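Side-chain contacts in aminotransferase (Neisseria meningitidis Z2491, PDB 3JTX), which probably transfers amino groups between amino acids and keto acids, using pyridoxal phosphate held as a Schiff base on a lysine, as in class I and II aminotransferases: residues D50-T53 and A54-E58; E308-I311 and P312-Q316; Q352-P355 and G356-A360; A379-A382 and T383-A387. One frame throughout, in Å; residues are numbered along the deposited sequence. Where two conformers were deposited one is given.

Contact 1 (D50-T53 and A54-E58)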
loop_
_atom_site.group_PDB
_atom_site.type_symbol
_atom_site.label_atom_id
_atom_site.label_comp_id
_atom_site.label_asym_id
_atom_site.label_seq_id
_atom_site.Cartn_x
_atom_site.Cartn_y
_atom_site.Cartn_z
ATOM N N ASP A 50 -11.571 -20.589 1.168
ATOM C CA ASP A 50 -10.940 -21.855 1.533
ATOM C C ASP A 50 -9.403 -21.803 1.494
ATOM O O ASP A 50 -8.753 -22.267 2.431
ATOM C CB ASP A 50 -11.386 -22.980 0.583
ATOM C CG ASP A 50 -12.744 -23.575 0.939
ATOM O OD1 ASP A 50 -13.305 -23.243 2.005
ATOM O OD2 ASP A 50 -13.238 -24.404 0.135
ATOM N N ALA A 51 -8.847 -21.267 0.401
ATOM C CA ALA A 51 -7.384 -21.188 0.201
ATOM C C ALA A 51 -6.722 -20.236 1.202
ATOM O O ALA A 51 -5.616 -20.503 1.699
ATOM C CB ALA A 51 -7.056 -20.745 -1.235
ATOM N N LEU A 52 -7.377 -19.109 1.462
ATOM C CA LEU A 52 -6.913 -18.157 2.474
ATOM C C LEU A 52 -6.832 -18.820 3.858
ATOM O O LEU A 52 -5.753 -18.869 4.451
ATOM C CB LEU A 52 -7.806 -16.906 2.502
ATOM C CG LEU A 52 -7.091 -15.581 2.840
ATOM C CD1 LEU A 52 -7.928 -14.384 2.433
ATOM C CD2 LEU A 52 -6.690 -15.478 4.275
ATOM N N THR A 53 -7.946 -19.373 4.349
ATOM C CA THR A 53 -7.959 -20.067 5.647
ATOM C C THR A 53 -6.899 -21.159 5.779
ATOM O O THR A 53 -6.238 -21.273 6.836
ATOM C CB THR A 53 -9.357 -20.641 5.961
ATOM O OG1 THR A 53 -10.237 -19.551 6.228
ATOM C CG2 THR A 53 -9.352 -21.583 7.185
ATOM N N ALA A 54 -6.733 -21.955 4.721
ATOM C CA ALA A 54 -5.798 -23.074 4.729
ATOM C C ALA A 54 -4.344 -22.625 4.915
ATOM O O ALA A 54 -3.513 -23.400 5.366
ATOM C CB ALA A 54 -5.929 -23.883 3.452
ATOM N N SER A 55 -4.043 -21.368 4.599
ATOM C CA SER A 55 -2.661 -20.907 4.585
ATOM C C SER A 55 -2.333 -19.901 5.685
ATOM O O SER A 55 -1.270 -19.299 5.678
ATOM C CB SER A 55 -2.358 -20.316 3.216
ATOM O OG SER A 55 -3.225 -19.235 2.942
ATOM N N LEU A 56 -3.231 -19.731 6.643
ATOM C CA LEU A 56 -3.079 -18.625 7.634
ATOM C C LEU A 56 -1.838 -18.755 8.541
ATOM O O LEU A 56 -1.360 -17.742 9.055
ATOM C CB LEU A 56 -4.350 -18.457 8.487
ATOM C CG LEU A 56 -5.506 -17.757 7.778
ATOM C CD1 LEU A 56 -6.738 -17.759 8.665
ATOM C CD2 LEU A 56 -5.144 -16.322 7.381
ATOM N N HIS A 57 -1.300 -19.968 8.699
ATOM C CA HIS A 57 -0.044 -20.148 9.426
ATOM C C HIS A 57 1.097 -19.324 8.802
ATOM O O HIS A 57 2.045 -18.933 9.494
ATOM C CB HIS A 57 0.332 -21.635 9.531
ATOM C CG HIS A 57 0.491 -22.327 8.211
ATOM N ND1 HIS A 57 -0.582 -22.690 7.420
ATOM C CD2 HIS A 57 1.600 -22.748 7.556
ATOM C CE1 HIS A 57 -0.137 -23.285 6.329
ATOM N NE2 HIS A 57 1.181 -23.349 6.394
ATOM N N GLU A 58 0.992 -19.038 7.508
ATOM C CA GLU A 58 1.986 -18.259 6.788
ATOM C C GLU A 58 1.973 -16.733 7.059
ATOM O O GLU A 58 2.816 -16.007 6.529
ATOM C CB GLU A 58 1.883 -18.535 5.288
ATOM C CG GLU A 58 2.244 -19.975 4.935
ATOM C CD GLU A 58 2.217 -20.237 3.440
ATOM O OE1 GLU A 58 1.107 -20.442 2.894
ATOM O OE2 GLU A 58 3.304 -20.249 2.820
#
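Ser55 folds its hydroxyl back over the last turn of helix 46-54, where OG sits between two carbonyl oxygens, lying 3.0 Å from Ala51 O and as near to Leu52 O. With chi1 at 59°, OG stands between the backbone N and the carbonyl carbon of its own residue, which turns it back toward the carbonyls of the last turn. Ser55 N also bonds to Leu52 O at 3.0 Å, while Ala54 N keeps a bond of helical i+4 spacing to Asp50 O at 3.1 Å. The helix thus runs out in a tighter turn, followed by a 3-10 segment that begins at Leu56. On the buried flank, the methyl CD2 of Leu52 meets CD2 of Leu56 at 3.6 Å, the two side chains crossing at a slant. Leu56 holds CG anti to its carbonyl carbon, beside its own backbone N (chi1 -76°), and this lays the branch point over the end of the helix, with Leu56 CG 3.5 Å from Leu52 O. Thr53 turns OG1 to Thr53 OG1 of the second subunit, a hydrogen bond across the dimer, and Leu52 packs on Leu56 of that subunit. Within the chain, Ala51 and Ser55 lie against helix 280-291, and Glu58 reaches Arg284 there in a salt bridge.

Contact 2 (E308-I311 and P312-Q316)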
loop_
_atom_site.group_PDB
_atom_site.type_symbol
_atom_site.label_atom_id
_atom_site.label_comp_id
_atom_site.label_asym_id
_atom_site.label_seq_id
_atom_site.Cartn_x
_atom_site.Cartn_y
_atom_site.Cartn_z
ATOM N N GLU A 308 -29.801 -8.618 -19.934
ATOM C CA GLU A 308 -30.737 -9.235 -20.854
ATOM C C GLU A 308 -32.165 -8.759 -20.630
ATOM O O GLU A 308 -32.917 -8.617 -21.580
ATOM C CB GLU A 308 -30.715 -10.759 -20.707
ATOM C CG GLU A 308 -29.713 -11.425 -21.582
ATOM C CD GLU A 308 -29.612 -12.923 -21.331
ATOM O OE1 GLU A 308 -30.330 -13.451 -20.438
ATOM O OE2 GLU A 308 -28.795 -13.560 -22.031
ATOM N N ARG A 309 -32.524 -8.522 -19.368
ATOM C CA ARG A 309 -33.872 -8.105 -19.007
ATOM C C ARG A 309 -34.025 -6.582 -18.963
ATOM O O ARG A 309 -35.047 -6.050 -19.402
ATOM C CB ARG A 309 -34.256 -8.734 -17.673
ATOM C CG ARG A 309 -34.222 -10.263 -17.728
ATOM C CD ARG A 309 -34.670 -10.920 -16.433
ATOM N NE ARG A 309 -36.057 -10.587 -16.097
ATOM C CZ ARG A 309 -36.636 -10.812 -14.914
ATOM N NH1 ARG A 309 -35.970 -11.409 -13.925
ATOM N NH2 ARG A 309 -37.897 -10.440 -14.724
ATOM N N VAL A 310 -33.002 -5.884 -18.469
ATOM C CA VAL A 310 -33.056 -4.431 -18.303
ATOM C C VAL A 310 -32.982 -3.652 -19.627
ATOM O O VAL A 310 -33.716 -2.681 -19.815
ATOM C CB VAL A 310 -31.937 -3.932 -17.331
ATOM C CG1 VAL A 310 -31.821 -2.422 -17.360
ATOM C CG2 VAL A 310 -32.187 -4.434 -15.920
ATOM N N ILE A 311 -32.083 -4.043 -20.535
ATOM C CA ILE A 311 -31.883 -3.261 -21.755
ATOM C C ILE A 311 -33.185 -3.140 -22.561
ATOM O O ILE A 311 -33.579 -2.021 -22.916
ATOM C CB ILE A 311 -30.709 -3.790 -22.619
ATOM C CG1 ILE A 311 -29.370 -3.524 -21.926
ATOM C CG2 ILE A 311 -30.737 -3.166 -24.019
ATOM C CD1 ILE A 311 -28.995 -2.046 -21.787
ATOM N N PRO A 312 -33.870 -4.268 -22.833
ATOM C CA PRO A 312 -35.125 -4.137 -23.594
ATOM C C PRO A 312 -36.214 -3.333 -22.871
ATOM O O PRO A 312 -37.049 -2.711 -23.533
ATOM C CB PRO A 312 -35.584 -5.585 -23.842
ATOM C CG PRO A 312 -34.625 -6.466 -23.154
ATOM C CD PRO A 312 -33.544 -5.666 -22.504
ATOM N N ILE A 313 -36.211 -3.333 -21.536
ATOM C CA ILE A 313 -37.180 -2.511 -20.793
ATOM C C ILE A 313 -36.865 -1.031 -21.044
ATOM O O ILE A 313 -37.739 -0.266 -21.444
ATOM C CB ILE A 313 -37.200 -2.830 -19.276
ATOM C CG1 ILE A 313 -37.719 -4.249 -19.034
ATOM C CG2 ILE A 313 -38.100 -1.856 -18.519
ATOM C CD1 ILE A 313 -37.567 -4.717 -17.602
ATOM N N LEU A 314 -35.605 -0.645 -20.856
ATOM C CA LEU A 314 -35.216 0.754 -21.040
ATOM C C LEU A 314 -35.412 1.222 -22.487
ATOM O O LEU A 314 -35.748 2.388 -22.741
ATOM C CB LEU A 314 -33.753 0.974 -20.610
ATOM C CG LEU A 314 -33.443 0.849 -19.112
ATOM C CD1 LEU A 314 -31.923 0.991 -18.882
ATOM C CD2 LEU A 314 -34.264 1.864 -18.276
ATOM N N GLN A 315 -35.214 0.314 -23.435
ATOM C CA GLN A 315 -35.351 0.660 -24.858
ATOM C C GLN A 315 -36.771 1.070 -25.265
ATOM O O GLN A 315 -36.966 1.576 -26.359
ATOM C CB GLN A 315 -34.855 -0.485 -25.742
ATOM C CG GLN A 315 -33.337 -0.574 -25.833
ATOM C CD GLN A 315 -32.862 -1.819 -26.560
ATOM O OE1 GLN A 315 -33.561 -2.835 -26.601
ATOM N NE2 GLN A 315 -31.667 -1.747 -27.132
ATOM N N GLN A 316 -37.750 0.865 -24.388
ATOM C CA GLN A 316 -39.100 1.340 -24.633
ATOM C C GLN A 316 -39.164 2.855 -24.719
ATOM O O GLN A 316 -40.028 3.379 -25.381
ATOM C CB GLN A 316 -40.054 0.873 -23.534
ATOM C CG GLN A 316 -40.314 -0.623 -23.519
ATOM C CD GLN A 316 -41.093 -1.046 -22.296
ATOM O OE1 GLN A 316 -42.278 -1.310 -22.377
ATOM N NE2 GLN A 316 -40.439 -1.073 -21.151
#
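Ile311 and Gln315 meet one turn apart near the C-terminal end of helix 294-314, where Pro312 interrupts the backbone bonding and kinks the helix. Gln315 can be followed outward along Ile311. Its CB lies 3.5 Å from Ile311 O, and CG comes closer to the same oxygen, at 3.3 Å. CD passes on to the methyl CG2 of Ile311, at 3.6 Å; OE1 stays near both the methyl and the carbonyl. The tip, NE2, rests 3.5 Å from Ile311 CG2 and gives its hydrogen bond to Val320 O, in the loop beyond the helix. The extended chain (chi2 172°) carries the amide across the isoleucine, so an apolar branch lies beneath a group whose polar end is satisfied elsewhere. Pro312 has no N-H to offer; its ring sits over the preceding turn with CG 3.2 Å from Glu308 O. Past the proline, Leu314 N bonds to Val310 O and Gln315 N to Ile311 O. Val310 and Leu314 run side by side toward Ile329 of strand 328-332, Val310 CG1 touching Leu314 CD1 at 3.7 Å. After the last turn, Gln316 turns back on Ile313, whose carbonyl oxygen takes bonds from both Gln316 N and Gln316 NE2; the latter measures 2.8 Å, with the oxygen 2° out of the amide plane.

Contact 3 (Q352-P355 and G356-A360)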
loop_
_atom_site.group_PDB
_atom_site.type_symbol
_atom_site.label_atom_id
_atom_site.label_comp_id
_atom_site.label_asym_id
_atom_site.label_seq_id
_atom_site.Cartn_x
_atom_site.Cartn_y
_atom_site.Cartn_z
ATOM N N GLN A 352 -31.347 5.822 -6.973
ATOM C CA GLN A 352 -30.095 6.567 -7.008
ATOM C C GLN A 352 -29.262 6.219 -8.269
ATOM O O GLN A 352 -28.762 5.089 -8.419
ATOM C CB GLN A 352 -29.280 6.271 -5.745
ATOM C CG GLN A 352 -29.978 6.624 -4.423
ATOM C CD GLN A 352 -29.236 6.071 -3.204
ATOM O OE1 GLN A 352 -29.222 4.867 -2.964
ATOM N NE2 GLN A 352 -28.614 6.954 -2.444
ATOM N N VAL A 353 -29.134 7.190 -9.170
ATOM C CA VAL A 353 -28.208 7.097 -10.310
ATOM C C VAL A 353 -27.218 8.253 -10.247
ATOM O O VAL A 353 -27.465 9.241 -9.567
ATOM C CB VAL A 353 -28.939 7.081 -11.680
ATOM C CG1 VAL A 353 -29.947 5.935 -11.722
ATOM C CG2 VAL A 353 -29.619 8.424 -11.984
ATOM N N LEU A 354 -26.094 8.132 -10.949
ATOM C CA LEU A 354 -25.014 9.133 -10.856
ATOM C C LEU A 354 -25.025 10.101 -12.049
ATOM O O LEU A 354 -24.794 9.669 -13.190
ATOM C CB LEU A 354 -23.661 8.428 -10.790
ATOM C CG LEU A 354 -22.481 9.300 -10.328
ATOM C CD1 LEU A 354 -22.698 9.811 -8.900
ATOM C CD2 LEU A 354 -21.170 8.538 -10.417
ATOM N N PRO A 355 -25.283 11.411 -11.801
ATOM C CA PRO A 355 -25.149 12.385 -12.871
ATOM C C PRO A 355 -23.773 12.297 -13.537
ATOM O O PRO A 355 -22.731 12.325 -12.858
ATOM C CB PRO A 355 -25.341 13.724 -12.142
ATOM C CG PRO A 355 -26.252 13.380 -11.031
ATOM C CD PRO A 355 -25.764 12.049 -10.565
ATOM N N GLY A 356 -23.765 12.146 -14.855
ATOM C CA GLY A 356 -22.512 11.932 -15.587
ATOM C C GLY A 356 -21.519 13.065 -15.427
ATOM O O GLY A 356 -20.303 12.852 -15.480
ATOM N N ARG A 357 -22.019 14.278 -15.229
ATOM C CA ARG A 357 -21.144 15.443 -15.041
ATOM C C ARG A 357 -20.200 15.254 -13.847
ATOM O O ARG A 357 -19.098 15.823 -13.811
ATOM C CB ARG A 357 -21.975 16.734 -14.911
ATOM C CG ARG A 357 -22.730 16.875 -13.599
ATOM C CD ARG A 357 -23.697 18.050 -13.642
ATOM N NE ARG A 357 -24.719 17.848 -14.663
ATOM C CZ ARG A 357 -25.598 18.766 -15.052
ATOM N NH1 ARG A 357 -25.601 19.979 -14.507
ATOM N NH2 ARG A 357 -26.497 18.467 -15.980
ATOM N N PHE A 358 -20.601 14.416 -12.895
ATOM C CA PHE A 358 -19.766 14.162 -11.720
ATOM C C PHE A 358 -18.542 13.293 -11.988
ATOM O O PHE A 358 -17.657 13.196 -11.120
ATOM C CB PHE A 358 -20.605 13.550 -10.584
ATOM C CG PHE A 358 -21.669 14.482 -10.007
ATOM C CD1 PHE A 358 -21.650 15.854 -10.229
ATOM C CD2 PHE A 358 -22.677 13.967 -9.208
ATOM C CE1 PHE A 358 -22.634 16.691 -9.669
ATOM C CE2 PHE A 358 -23.665 14.798 -8.648
ATOM C CZ PHE A 358 -23.641 16.149 -8.880
ATOM N N LEU A 359 -18.494 12.644 -13.157
ATOM C CA LEU A 359 -17.374 11.774 -13.543
ATOM C C LEU A 359 -16.453 12.425 -14.576
ATOM O O LEU A 359 -15.545 11.768 -15.114
ATOM C CB LEU A 359 -17.914 10.448 -14.129
ATOM C CG LEU A 359 -18.791 9.610 -13.196
ATOM C CD1 LEU A 359 -19.341 8.369 -13.914
ATOM C CD2 LEU A 359 -17.964 9.211 -11.990
ATOM N N ALA A 360 -16.695 13.706 -14.868
ATOM C CA ALA A 360 -16.008 14.381 -15.954
ATOM C C ALA A 360 -15.570 15.792 -15.577
ATOM O O ALA A 360 -16.113 16.411 -14.654
ATOM C CB ALA A 360 -16.909 14.430 -17.168
#
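A single turn of 3-10 helix, 356-359, follows directly on the short edge strand 354-355 of a three-stranded antiparallel sheet, and the contact is the corner between them. The turn is opened by Phe358 N, which bonds to Pro355 O at 3.0 Å. This brings the phenyl ring of Phe358 back alongside the ring of Pro355. Pro355 CB lies over one face, 4.1 Å from the centroid of the Phe358 ring and 18° off its normal, a CH-pi contact displaced toward the rim. Further along the proline, CG comes within 3.8 Å of Phe358 CE2. With chi1 of -66° placing CG of Phe358 beside its own backbone N, the ring points the same way as the proline and lies beside it. Leu354 meets the turn with both methyls: CD1 reaches the ring edge, 4.2 Å from Phe358 CD2, whereas CD2 presses on CD2 of Leu359 at 3.6 Å. Its two branches therefore join side chains from successive positions of the turn. The Leu354 side chain also lies about 5 Å from a bound MES molecule, probably a crystallisation component. Around this buried corner, Pro355 is covered by Ala342 of helix 338-349 and Leu17 of helix 13-20, where Ala20 meets Phe358. Strand 372-376 pairs with Leu354 through the backbone of Arg374.

Contact 4 (A379-A382 and T383-A387)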
loop_
_atom_site.group_PDB
_atom_site.type_symbol
_atom_site.label_atom_id
_atom_site.label_comp_id
_atom_site.label_asym_id
_atom_site.label_seq_id
_atom_site.Cartn_x
_atom_site.Cartn_y
_atom_site.Cartn_z
ATOM N N ALA A 379 -27.056 -4.552 -7.853
ATOM C CA ALA A 379 -28.147 -5.123 -7.073
ATOM C C ALA A 379 -28.708 -6.358 -7.786
ATOM O O ALA A 379 -28.365 -6.622 -8.946
ATOM C CB ALA A 379 -29.228 -4.085 -6.872
ATOM N N ASP A 380 -29.575 -7.112 -7.117
ATOM C CA ASP A 380 -30.100 -8.341 -7.728
ATOM C C ASP A 380 -31.029 -8.041 -8.889
ATOM O O ASP A 380 -31.520 -6.911 -9.031
ATOM C CB ASP A 380 -30.754 -9.289 -6.718
ATOM C CG ASP A 380 -31.985 -8.713 -6.038
ATOM O OD1 ASP A 380 -32.803 -7.987 -6.651
ATOM O OD2 ASP A 380 -32.129 -9.031 -4.853
ATOM N N VAL A 381 -31.233 -9.056 -9.722
ATOM C CA VAL A 381 -32.005 -8.927 -10.948
ATOM C C VAL A 381 -33.418 -8.385 -10.709
ATOM O O VAL A 381 -33.867 -7.510 -11.446
ATOM C CB VAL A 381 -32.036 -10.263 -11.762
ATOM C CG1 VAL A 381 -32.745 -11.371 -10.992
ATOM C CG2 VAL A 381 -32.698 -10.045 -13.115
ATOM N N ALA A 382 -34.105 -8.889 -9.684
ATOM C CA ALA A 382 -35.463 -8.434 -9.386
ATOM C C ALA A 382 -35.465 -6.934 -9.104
ATOM O O ALA A 382 -36.314 -6.211 -9.616
ATOM C CB ALA A 382 -36.076 -9.215 -8.203
ATOM N N THR A 383 -34.492 -6.472 -8.318
ATOM C CA THR A 383 -34.362 -5.044 -7.998
ATOM C C THR A 383 -34.052 -4.207 -9.244
ATOM O O THR A 383 -34.640 -3.127 -9.431
ATOM C CB THR A 383 -33.274 -4.817 -6.928
ATOM O OG1 THR A 383 -33.660 -5.500 -5.741
ATOM C CG2 THR A 383 -33.089 -3.326 -6.609
ATOM N N CYS A 384 -33.137 -4.699 -10.085
ATOM C CA CYS A 384 -32.754 -3.981 -11.314
ATOM C C CYS A 384 -33.915 -3.838 -12.297
ATOM O O CYS A 384 -34.114 -2.766 -12.881
ATOM C CB CYS A 384 -31.581 -4.678 -12.028
ATOM S SG CYS A 384 -30.033 -4.570 -11.122
ATOM N N VAL A 385 -34.646 -4.931 -12.493
ATOM C CA VAL A 385 -35.775 -4.978 -13.412
ATOM C C VAL A 385 -36.867 -4.021 -12.949
ATOM O O VAL A 385 -37.396 -3.245 -13.747
ATOM C CB VAL A 385 -36.336 -6.417 -13.525
ATOM C CG1 VAL A 385 -37.754 -6.428 -14.146
ATOM C CG2 VAL A 385 -35.374 -7.269 -14.331
ATOM N N LYS A 386 -37.189 -4.066 -11.660
ATOM C CA LYS A 386 -38.172 -3.129 -11.102
ATOM C C LYS A 386 -37.709 -1.679 -11.251
ATOM O O LYS A 386 -38.513 -0.810 -11.554
ATOM C CB LYS A 386 -38.441 -3.402 -9.632
ATOM C CG LYS A 386 -39.400 -2.397 -9.027
ATOM C CD LYS A 386 -39.802 -2.751 -7.616
ATOM C CE LYS A 386 -40.984 -1.887 -7.172
ATOM N NZ LYS A 386 -40.570 -0.489 -6.908
ATOM N N ALA A 387 -36.428 -1.422 -11.002
ATOM C CA ALA A 387 -35.878 -0.076 -11.200
ATOM C C ALA A 387 -36.064 0.379 -12.657
ATOM O O ALA A 387 -36.504 1.505 -12.910
ATOM C CB ALA A 387 -34.399 -0.031 -10.792
#
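The carboxylate of Asp380 gathers two donors from Thr383 at one oxygen, OD1. Thr383 N meets it nearly in line with the C-O bond, at 2.8 Å, whereas the hydroxyl comes from above the carboxylate plane, 41° out of it; this second bond, Thr383 OG1 to Asp380 OD1, is also 2.8 Å. The side chains cross at about a right angle. Asp380 holds CG between its own backbone N and carbonyl carbon (chi1 63°), which bends the carboxylate over the start of the helix, and the paired bonds limit its rotation. Asp380 is the N-cap of helix 381-394, its side chain accepting the N-H of Thr383 in the first turn, a capping bond. A carboxylate here would probably also be stabilised by the helix dipole. The main chain joins in through Cys384 N, bonded to Asp380 O at 2.9 Å. Beneath the cap, Ala379 CB touches the methyl CG2 of Thr383 at 3.9 Å, so the threonine turns its hydroxyl to the aspartate and its methyl to the alanine. Ala379 O, 3.4 Å from Cys384 SG, accepts a hydrogen bond from Lys306 of helix 294-314. On the side facing Arg309 of that helix, Val381 and Val385 lie side by side and touch through CG2 of each at 4.0 Å; Val385 N bonds to Val381 O.

How the contacts relate
Contacts 2 and 4 belong to neighbouring helices, 294-314 and 381-394, and touch directly: Arg309 packs on Val381 and Val385, Ile313 on Val385, and Val310 on Cys384. They show opposite helix ends, a proline-kinked C-terminal end in contact 2 and a carboxylate-capped start in contact 4, and both are partly buried. Contact 3 is the buried one, apolar and aromatic, about 9 Å at nearest atoms from contact 2 and about 8 Å from contact 4. Contact 1, also partly buried, stands apart, its centre 36 to 43 Å from the others; there a serine hydroxyl and backbone bonds end a helix beside leucine packing, and it alone reaches the second subunit.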